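Local coordinates for protein glycosyl hydrolase, family 38 (Enterococcus faecalis, PDB 5KBP) that probably hydrolyses alpha-mannosidic linkages as a carbohydrate-binding, metal-binding member of glycoside hydrolase family 38, at residues Met175-Pro180 with Gly283-Gln288; Thr648-Ile653 with Leu659-Thr664. All blocks are in the same frame, centred on the assembly; numbering follows the deposited sequence.

Overall arrangement
From the N terminus, the chain first reaches 175-180, which runs along strand 174-178 and out past its end, in a five-stranded mixed sheet of the family 38 N-terminal region. It passes through about a hundred residues, helix and strand among them, before 283-288 returns beside that strand and closes contact 1, a long-range closure between the sheet and the loop leaving one of its two edge strands, 280-282. Contact 2 follows in series, neither nested in contact 1 nor crossing it: 648-653 and 659-664 are the arms of a hairpin closed by five residues, inside the nine-stranded antiparallel sheet of the C-terminal region. The two centres lie 37 Å apart, with nearest atoms about 23 Å from each other.

Contact 1 (Met175-Pro180 with Gly283-Gln288); sequences MWWEGP and GELTSQ
W177 meets G283 and L285 through its indole, which donates a hydrogen bond from one edge and carries a methyl group over one face. The side chain leaves strand 174-178 with CG anti to the backbone N (chi1 -164°), and this extends the ring across to 283-288. CB and CG are still short of that segment. Along the pyrrole edge NE1 is the atom that reaches it, donating to G283 O at 3.1 Å with an N-H...O angle of 159°; the acceptor lies in the plane of the indole, and the donor in turn lies in the plane of the carbonyl. Next, L285 CD1 lies over the face, 3.8 Å from W177 CE2. CZ2 makes the tightest apolar approach, 3.5 Å from L285 CD1, and CH2 touches the same methyl. L285 thus forms a CH-pi contact, CD1 standing 3.8 Å from the centroid of the six-membered ring of W177 and 24° off its normal. Edge bond and methyl together should limit tilting of the indole.

A backbone bond runs beside this pair, G283 N to E178 O at 3.1 Å, so G283 is gripped through both its N-H and its carbonyl. It has a positive phi where the chain leaves strand 280-282.

The contact thus joins the mixed sheet of the family 38 N-terminal domain to the loop after its edge strand 280-282. That strand pairs with 174-178 through V281, while I185 of strand 184-189 bonds the backbone of W177 on the other flank. F150 of strand 147-150 touches both W177 and L285, and T136 and P137 of helix 136-141 also pack on the indole.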
ATOM      1  N   MET A 175     -31.695  18.497  20.900  1.00 56.97           N
ATOM      2  CA  MET A 175     -32.898  17.899  20.337  1.00 55.94           C
ATOM      3  C   MET A 175     -32.941  16.423  20.699  1.00 54.75           C
ATOM      4  O   MET A 175     -31.944  15.835  21.128  1.00 51.41           O
ATOM      5  CB  MET A 175     -32.949  18.086  18.817  1.00 57.73           C
ATOM      6  CG  MET A 175     -31.920  17.255  18.063  1.00 61.33           C
ATOM      7  SD  MET A 175     -31.609  17.859  16.395  1.00 65.76           S
ATOM      8  CE  MET A 175     -30.916  19.472  16.750  1.00 65.72           C
ATOM      9  N   TRP A 176     -34.120  15.834  20.521  1.00 52.57           N
ATOM     10  CA  TRP A 176     -34.288  14.394  20.636  1.00 48.57           C
ATOM     11  C   TRP A 176     -34.199  13.764  19.256  1.00 53.68           C
ATOM     12  O   TRP A 176     -34.751  14.288  18.284  1.00 58.96           O
ATOM     13  CB  TRP A 176     -35.629  14.048  21.286  1.00 54.60           C
ATOM     14  CG  TRP A 176     -35.761  14.548  22.688  1.00 61.00           C
ATOM     15  CD1 TRP A 176     -36.631  15.498  23.139  1.00 63.15           C
ATOM     16  CD2 TRP A 176     -34.990  14.135  23.822  1.00 65.22           C
ATOM     17  NE1 TRP A 176     -36.454  15.697  24.487  1.00 66.82           N
ATOM     18  CE2 TRP A 176     -35.452  14.873  24.930  1.00 65.72           C
ATOM     19  CE3 TRP A 176     -33.956  13.212  24.009  1.00 62.32           C
ATOM     20  CZ2 TRP A 176     -34.916  14.717  26.207  1.00 65.67           C
ATOM     21  CZ3 TRP A 176     -33.426  13.059  25.278  1.00 63.34           C
ATOM     22  CH2 TRP A 176     -33.906  13.807  26.360  1.00 66.65           C
ATOM     23  N   TRP A 177     -33.491  12.643  19.170  1.00 51.54           N
ATOM     24  CA  TRP A 177     -33.329  11.914  17.917  1.00 51.52           C
ATOM     25  C   TRP A 177     -33.961  10.540  18.086  1.00 54.47           C
ATOM     26  O   TRP A 177     -33.445   9.700  18.832  1.00 50.11           O
ATOM     27  CB  TRP A 177     -31.857  11.807  17.529  1.00 51.25           C
ATOM     28  CG  TRP A 177     -31.649  11.422  16.100  1.00 53.90           C
ATOM     29  CD1 TRP A 177     -32.616  11.176  15.168  1.00 49.09           C
ATOM     30  CD2 TRP A 177     -30.395  11.242  15.434  1.00 60.74           C
ATOM     31  NE1 TRP A 177     -32.041  10.851  13.965  1.00 55.81           N
ATOM     32  CE2 TRP A 177     -30.678  10.885  14.101  1.00 64.29           C
ATOM     33  CE3 TRP A 177     -29.059  11.347  15.836  1.00 61.03           C
ATOM     34  CZ2 TRP A 177     -29.675  10.631  13.169  1.00 65.36           C
ATOM     35  CZ3 TRP A 177     -28.067  11.095  14.907  1.00 63.39           C
ATOM     36  CH2 TRP A 177     -28.379  10.743  13.590  1.00 63.53           C
ATOM     37  N   GLU A 178     -35.074  10.314  17.397  1.00 52.89           N
ATOM     38  CA  GLU A 178     -35.814   9.063  17.472  1.00 52.74           C
ATOM     39  C   GLU A 178     -35.633   8.287  16.176  1.00 52.11           C
ATOM     40  O   GLU A 178     -35.851   8.829  15.088  1.00 53.62           O
ATOM     41  CB  GLU A 178     -37.298   9.329  17.736  1.00 56.84           C
ATOM     42  CG  GLU A 178     -38.152   8.078  17.829  1.00 65.88           C
ATOM     43  CD  GLU A 178     -39.586   8.385  18.218  1.00 79.24           C
ATOM     44  OE1 GLU A 178     -39.829   9.461  18.803  1.00 80.76           O
ATOM     45  OE2 GLU A 178     -40.470   7.550  17.934  1.00 82.93           O
ATOM     46  N   GLY A 179     -35.229   7.022  16.294  1.00 53.73           N
ATOM     47  CA  GLY A 179     -35.048   6.181  15.136  1.00 53.69           C
ATOM     48  C   GLY A 179     -36.343   5.540  14.689  1.00 54.02           C
ATOM     49  O   GLY A 179     -37.418   5.745  15.267  1.00 57.19           O
ATOM     50  N   PRO A 180     -36.249   4.735  13.626  1.00 52.36           N
ATOM     51  CA  PRO A 180     -37.449   4.049  13.121  1.00 53.14           C
ATOM     52  C   PRO A 180     -38.019   3.029  14.090  1.00 56.43           C
ATOM     53  O   PRO A 180     -39.215   2.723  14.003  1.00 53.30           O
ATOM     54  CB  PRO A 180     -36.956   3.383  11.829  1.00 49.46           C
ATOM     55  CG  PRO A 180     -35.487   3.217  12.030  1.00 52.16           C
ATOM     56  CD  PRO A 180     -35.049   4.406  12.839  1.00 52.20           C
ATOM     57  N   GLY A 283     -35.488   9.644  12.088  1.00 51.84           N
ATOM     58  CA  GLY A 283     -34.997   8.948  10.911  1.00 64.52           C
ATOM     59  C   GLY A 283     -33.718   9.538  10.337  1.00 63.01           C
ATOM     60  O   GLY A 283     -32.876  10.088  11.048  1.00 58.49           O
ATOM     61  N   GLU A 284     -33.581   9.414   9.017  1.00 61.60           N
ATOM     62  CA  GLU A 284     -32.384   9.875   8.328  1.00 56.75           C
ATOM     63  C   GLU A 284     -32.244  11.388   8.432  1.00 58.14           C
ATOM     64  O   GLU A 284     -33.231  12.130   8.478  1.00 61.82           O
ATOM     65  CB  GLU A 284     -32.425   9.468   6.852  1.00 56.71           C
ATOM     66  CG  GLU A 284     -32.062   8.022   6.561  1.00 65.92           C
ATOM     67  CD  GLU A 284     -32.102   7.716   5.075  1.00 69.84           C
ATOM     68  OE1 GLU A 284     -32.733   8.494   4.329  1.00 69.58           O
ATOM     69  OE2 GLU A 284     -31.503   6.705   4.652  1.00 74.28           O
ATOM     70  N   LEU A 285     -30.995  11.842   8.453  1.00 55.85           N
ATOM     71  CA  LEU A 285     -30.645  13.257   8.387  1.00 54.75           C
ATOM     72  C   LEU A 285     -29.757  13.423   7.158  1.00 68.09           C
ATOM     73  O   LEU A 285     -28.529  13.391   7.257  1.00 78.18           O
ATOM     74  CB  LEU A 285     -29.944  13.726   9.662  1.00 45.43           C
ATOM     75  CG  LEU A 285     -30.636  13.411  10.989  1.00 53.21           C
ATOM     76  CD1 LEU A 285     -29.845  13.988  12.152  1.00 56.49           C
ATOM     77  CD2 LEU A 285     -32.065  13.930  10.995  1.00 50.66           C
ATOM     78  N   THR A 286     -30.385  13.586   5.994  1.00 60.44           N
ATOM     79  CA  THR A 286     -29.682  13.646   4.719  1.00 67.06           C
ATOM     80  C   THR A 286     -29.788  15.024   4.069  1.00 72.27           C
ATOM     81  O   THR A 286     -29.706  15.146   2.844  1.00 69.59           O
ATOM     82  CB  THR A 286     -30.210  12.569   3.771  1.00 77.37           C
ATOM     83  OG1 THR A 286     -30.677  11.450   4.535  1.00 86.98           O
ATOM     84  CG2 THR A 286     -29.111  12.096   2.829  1.00 81.98           C
ATOM     85  N   SER A 287     -29.968  16.068   4.882  1.00 70.55           N
ATOM     86  CA  SER A 287     -30.103  17.441   4.393  1.00 66.39           C
ATOM     87  C   SER A 287     -31.240  17.556   3.380  1.00 65.28           C
ATOM     88  O   SER A 287     -31.103  18.195   2.334  1.00 56.42           O
ATOM     89  CB  SER A 287     -28.787  17.948   3.795  1.00 65.32           C
ATOM     90  OG  SER A 287     -27.720  17.810   4.716  1.00 63.42           O
ATOM     91  N   GLN A 288     -32.375  16.926   3.694  1.00 72.05           N
ATOM     92  CA  GLN A 288     -33.496  16.905   2.760  1.00 70.72           C
ATOM     93  C   GLN A 288     -34.083  18.294   2.543  1.00 66.58           C
ATOM     94  O   GLN A 288     -34.537  18.605   1.436  1.00 61.15           O
ATOM     95  CB  GLN A 288     -34.584  15.951   3.257  1.00 80.26           C
ATOM     96  CG  GLN A 288     -34.162  14.491   3.351  1.00 84.02           C
ATOM     97  CD  GLN A 288     -33.491  14.153   4.669  1.00 86.17           C
ATOM     98  OE1 GLN A 288     -33.088  15.040   5.422  1.00 82.25           O
ATOM     99  NE2 GLN A 288     -33.375  12.862   4.957  1.00 91.27           N
TER

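Contact 2 (Thr648-Ile653 with Leu659-Thr664); sequences TMVTMI and LFFETT
The ring of F661 meets V650 CG2 in plane at its edge, and L659 O of the same strand as F661 covers one face, 3.6 Å from the ring plane and displaced from its centre. F661 and V650 run alongside each other in the same direction. Both valine methyls reach the ring: CG2 is 3.8 Å from F661 CD1, and a chi1 of -177° sets CG1 opposite the backbone N, where it touches F661 CE1 while also meeting L659 CG at 3.9 Å. The ring of F660, on the other face of the sheet with T651, has T651 O near its plane at the edge.

These residues belong to a beta hairpin, antiparallel strands 641-653 and 659-667 of a nine-stranded sheet. T651 and F660 form a hydrogen-bonded pair, with T651 N to F660 O at 2.9 Å and F660 N to T651 O at 3.0 Å. At M649 the bond from its N to E662 O is 2.9 Å long, but the donor stands 42° out of the carbonyl plane, and the return bond, E662 N to M649 O, is weak.

T648 and T663 are a non-hydrogen-bonded pair joined instead through their side chains, OG1 of T648 to OG1 of T663 at 3.0 Å. The T663 hydroxyl also bonds Y778 OH of strand 772-783, whose ring meets F661. On the face that carries T648, V650, F661 and T663, L560 and F562 of strand 555-566 pack against T648, while I535 and V537 of strand 535-539 touch M652 and L659.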
ATOM      1  N   THR A 648     -22.614  -6.321 -21.748  1.00 47.67           N
ATOM      2  CA  THR A 648     -23.391  -6.766 -20.600  1.00 41.91           C
ATOM      3  C   THR A 648     -23.766  -8.230 -20.780  1.00 45.89           C
ATOM      4  O   THR A 648     -24.217  -8.632 -21.858  1.00 49.06           O
ATOM      5  CB  THR A 648     -24.656  -5.919 -20.425  1.00 44.63           C
ATOM      6  OG1 THR A 648     -24.300  -4.534 -20.339  1.00 49.79           O
ATOM      7  CG2 THR A 648     -25.398  -6.321 -19.158  1.00 50.91           C
ATOM      8  N   MET A 649     -23.576  -9.020 -19.726  1.00 55.71           N
ATOM      9  CA  MET A 649     -23.959 -10.428 -19.711  1.00 55.53           C
ATOM     10  C   MET A 649     -25.232 -10.570 -18.884  1.00 62.39           C
ATOM     11  O   MET A 649     -25.207 -10.398 -17.662  1.00 74.37           O
ATOM     12  CB  MET A 649     -22.836 -11.294 -19.145  1.00 51.82           C
ATOM     13  CG  MET A 649     -21.608 -11.394 -20.035  1.00 59.45           C
ATOM     14  SD  MET A 649     -21.901 -12.339 -21.542  1.00 69.42           S
ATOM     15  CE  MET A 649     -22.242 -13.965 -20.871  1.00 66.61           C
ATOM     16  N   VAL A 650     -26.339 -10.880 -19.550  1.00 57.21           N
ATOM     17  CA  VAL A 650     -27.618 -11.088 -18.880  1.00 58.45           C
ATOM     18  C   VAL A 650     -27.784 -12.581 -18.630  1.00 66.11           C
ATOM     19  O   VAL A 650     -27.821 -13.376 -19.574  1.00 67.74           O
ATOM     20  CB  VAL A 650     -28.784 -10.533 -19.712  1.00 56.05           C
ATOM     21  CG1 VAL A 650     -30.097 -10.705 -18.963  1.00 49.28           C
ATOM     22  CG2 VAL A 650     -28.543  -9.072 -20.053  1.00 50.47           C
ATOM     23  N   THR A 651     -27.891 -12.963 -17.360  1.00 62.38           N
ATOM     24  CA  THR A 651     -27.924 -14.363 -16.962  1.00 58.27           C
ATOM     25  C   THR A 651     -29.229 -14.680 -16.245  1.00 54.42           C
ATOM     26  O   THR A 651     -29.709 -13.890 -15.424  1.00 58.88           O
ATOM     27  CB  THR A 651     -26.735 -14.706 -16.054  1.00 58.63           C
ATOM     28  OG1 THR A 651     -25.515 -14.296 -16.686  1.00 60.16           O
ATOM     29  CG2 THR A 651     -26.678 -16.205 -15.790  1.00 55.45           C
ATOM     30  N   MET A 652     -29.799 -15.841 -16.564  1.00 48.46           N
ATOM     31  CA  MET A 652     -31.006 -16.340 -15.921  1.00 53.15           C
ATOM     32  C   MET A 652     -30.820 -17.814 -15.593  1.00 57.95           C
ATOM     33  O   MET A 652     -30.296 -18.577 -16.411  1.00 58.02           O
ATOM     34  CB  MET A 652     -32.241 -16.161 -16.816  1.00 51.47           C
ATOM     35  CG  MET A 652     -33.447 -16.983 -16.376  1.00 61.09           C
ATOM     36  SD  MET A 652     -34.700 -17.177 -17.658  1.00 66.57           S
ATOM     37  CE  MET A 652     -35.242 -15.484 -17.825  1.00 61.79           C
ATOM     38  N   ILE A 653     -31.252 -18.211 -14.400  1.00 58.82           N
ATOM     39  CA  ILE A 653     -31.249 -19.608 -13.999  1.00 58.43           C
ATOM     40  C   ILE A 653     -32.695 -20.086 -13.860  1.00 60.75           C
ATOM     41  O   ILE A 653     -33.637 -19.295 -13.811  1.00 54.79           O
ATOM     42  CB  ILE A 653     -30.449 -19.842 -12.702  1.00 53.26           C
ATOM     43  CG1 ILE A 653     -31.135 -19.177 -11.510  1.00 59.01           C
ATOM     44  CG2 ILE A 653     -29.030 -19.321 -12.856  1.00 47.16           C
ATOM     45  CD1 ILE A 653     -30.418 -19.413 -10.197  1.00 54.93           C
ATOM     46  N   LEU A 659     -32.683 -11.816 -12.266  1.00 56.84           N
ATOM     47  CA  LEU A 659     -32.028 -11.604 -13.551  1.00 49.98           C
ATOM     48  C   LEU A 659     -30.713 -10.880 -13.286  1.00 57.69           C
ATOM     49  O   LEU A 659     -30.712  -9.717 -12.870  1.00 69.04           O
ATOM     50  CB  LEU A 659     -32.925 -10.804 -14.493  1.00 45.12           C
ATOM     51  CG  LEU A 659     -32.621 -10.888 -15.989  1.00 48.76           C
ATOM     52  CD1 LEU A 659     -32.936 -12.279 -16.521  1.00 43.16           C
ATOM     53  CD2 LEU A 659     -33.395  -9.823 -16.752  1.00 42.63           C
ATOM     54  N   PHE A 660     -29.598 -11.568 -13.516  1.00 60.56           N
ATOM     55  CA  PHE A 660     -28.282 -11.043 -13.175  1.00 60.12           C
ATOM     56  C   PHE A 660     -27.657 -10.319 -14.360  1.00 61.80           C
ATOM     57  O   PHE A 660     -27.805 -10.738 -15.511  1.00 62.71           O
ATOM     58  CB  PHE A 660     -27.362 -12.172 -12.710  1.00 63.70           C
ATOM     59  CG  PHE A 660     -27.767 -12.782 -11.398  1.00 71.52           C
ATOM     60  CD1 PHE A 660     -28.693 -13.812 -11.353  1.00 77.48           C
ATOM     61  CD2 PHE A 660     -27.222 -12.326 -10.210  1.00 70.00           C
ATOM     62  CE1 PHE A 660     -29.066 -14.376 -10.146  1.00 79.99           C
ATOM     63  CE2 PHE A 660     -27.591 -12.884  -9.002  1.00 73.26           C
ATOM     64  CZ  PHE A 660     -28.514 -13.910  -8.969  1.00 73.66           C
ATOM     65  N   PHE A 661     -26.951  -9.229 -14.066  1.00 53.98           N
ATOM     66  CA  PHE A 661     -26.261  -8.438 -15.073  1.00 48.18           C
ATOM     67  C   PHE A 661     -24.789  -8.300 -14.709  1.00 48.82           C
ATOM     68  O   PHE A 661     -24.426  -8.248 -13.531  1.00 51.64           O
ATOM     69  CB  PHE A 661     -26.883  -7.045 -15.216  1.00 48.34           C
ATOM     70  CG  PHE A 661     -28.369  -7.064 -15.414  1.00 57.05           C
ATOM     71  CD1 PHE A 661     -28.919  -7.616 -16.558  1.00 59.87           C
ATOM     72  CD2 PHE A 661     -29.216  -6.520 -14.463  1.00 52.96           C
ATOM     73  CE1 PHE A 661     -30.288  -7.634 -16.745  1.00 63.80           C
ATOM     74  CE2 PHE A 661     -30.585  -6.534 -14.644  1.00 60.49           C
ATOM     75  CZ  PHE A 661     -31.122  -7.091 -15.788  1.00 64.77           C
ATOM     76  N   GLU A 662     -23.945  -8.236 -15.737  1.00 46.59           N
ATOM     77  CA  GLU A 662     -22.505  -8.044 -15.559  1.00 44.81           C
ATOM     78  C   GLU A 662     -22.018  -7.173 -16.712  1.00 52.92           C
ATOM     79  O   GLU A 662     -21.791  -7.671 -17.819  1.00 53.54           O
ATOM     80  CB  GLU A 662     -21.767  -9.377 -15.513  1.00 55.72           C
ATOM     81  CG  GLU A 662     -20.593  -9.397 -14.547  1.00 75.39           C
ATOM     82  CD  GLU A 662     -19.881 -10.734 -14.514  1.00 91.99           C
ATOM     83  OE1 GLU A 662     -18.895 -10.904 -15.262  1.00 94.92           O
ATOM     84  OE2 GLU A 662     -20.308 -11.618 -13.743  1.00 95.44           O
ATOM     85  N   THR A 663     -21.865  -5.879 -16.452  1.00 53.96           N
ATOM     86  CA  THR A 663     -21.455  -4.916 -17.465  1.00 47.34           C
ATOM     87  C   THR A 663     -19.963  -4.637 -17.333  1.00 45.28           C
ATOM     88  O   THR A 663     -19.478  -4.342 -16.237  1.00 49.95           O
ATOM     89  CB  THR A 663     -22.250  -3.615 -17.333  1.00 52.77           C
ATOM     90  OG1 THR A 663     -23.646  -3.881 -17.521  1.00 54.56           O
ATOM     91  CG2 THR A 663     -21.786  -2.599 -18.364  1.00 52.48           C
ATOM     92  N   THR A 664     -19.242  -4.733 -18.448  1.00 46.96           N
ATOM     93  CA  THR A 664     -17.807  -4.489 -18.484  1.00 49.83           C
ATOM     94  C   THR A 664     -17.490  -3.407 -19.507  1.00 46.86           C
ATOM     95  O   THR A 664     -18.025  -3.415 -20.620  1.00 45.19           O
ATOM     96  CB  THR A 664     -17.026  -5.763 -18.829  1.00 48.12           C
ATOM     97  OG1 THR A 664     -17.463  -6.263 -20.100  1.00 64.14           O
ATOM     98  CG2 THR A 664     -17.244  -6.827 -17.769  1.00 50.16           C
TER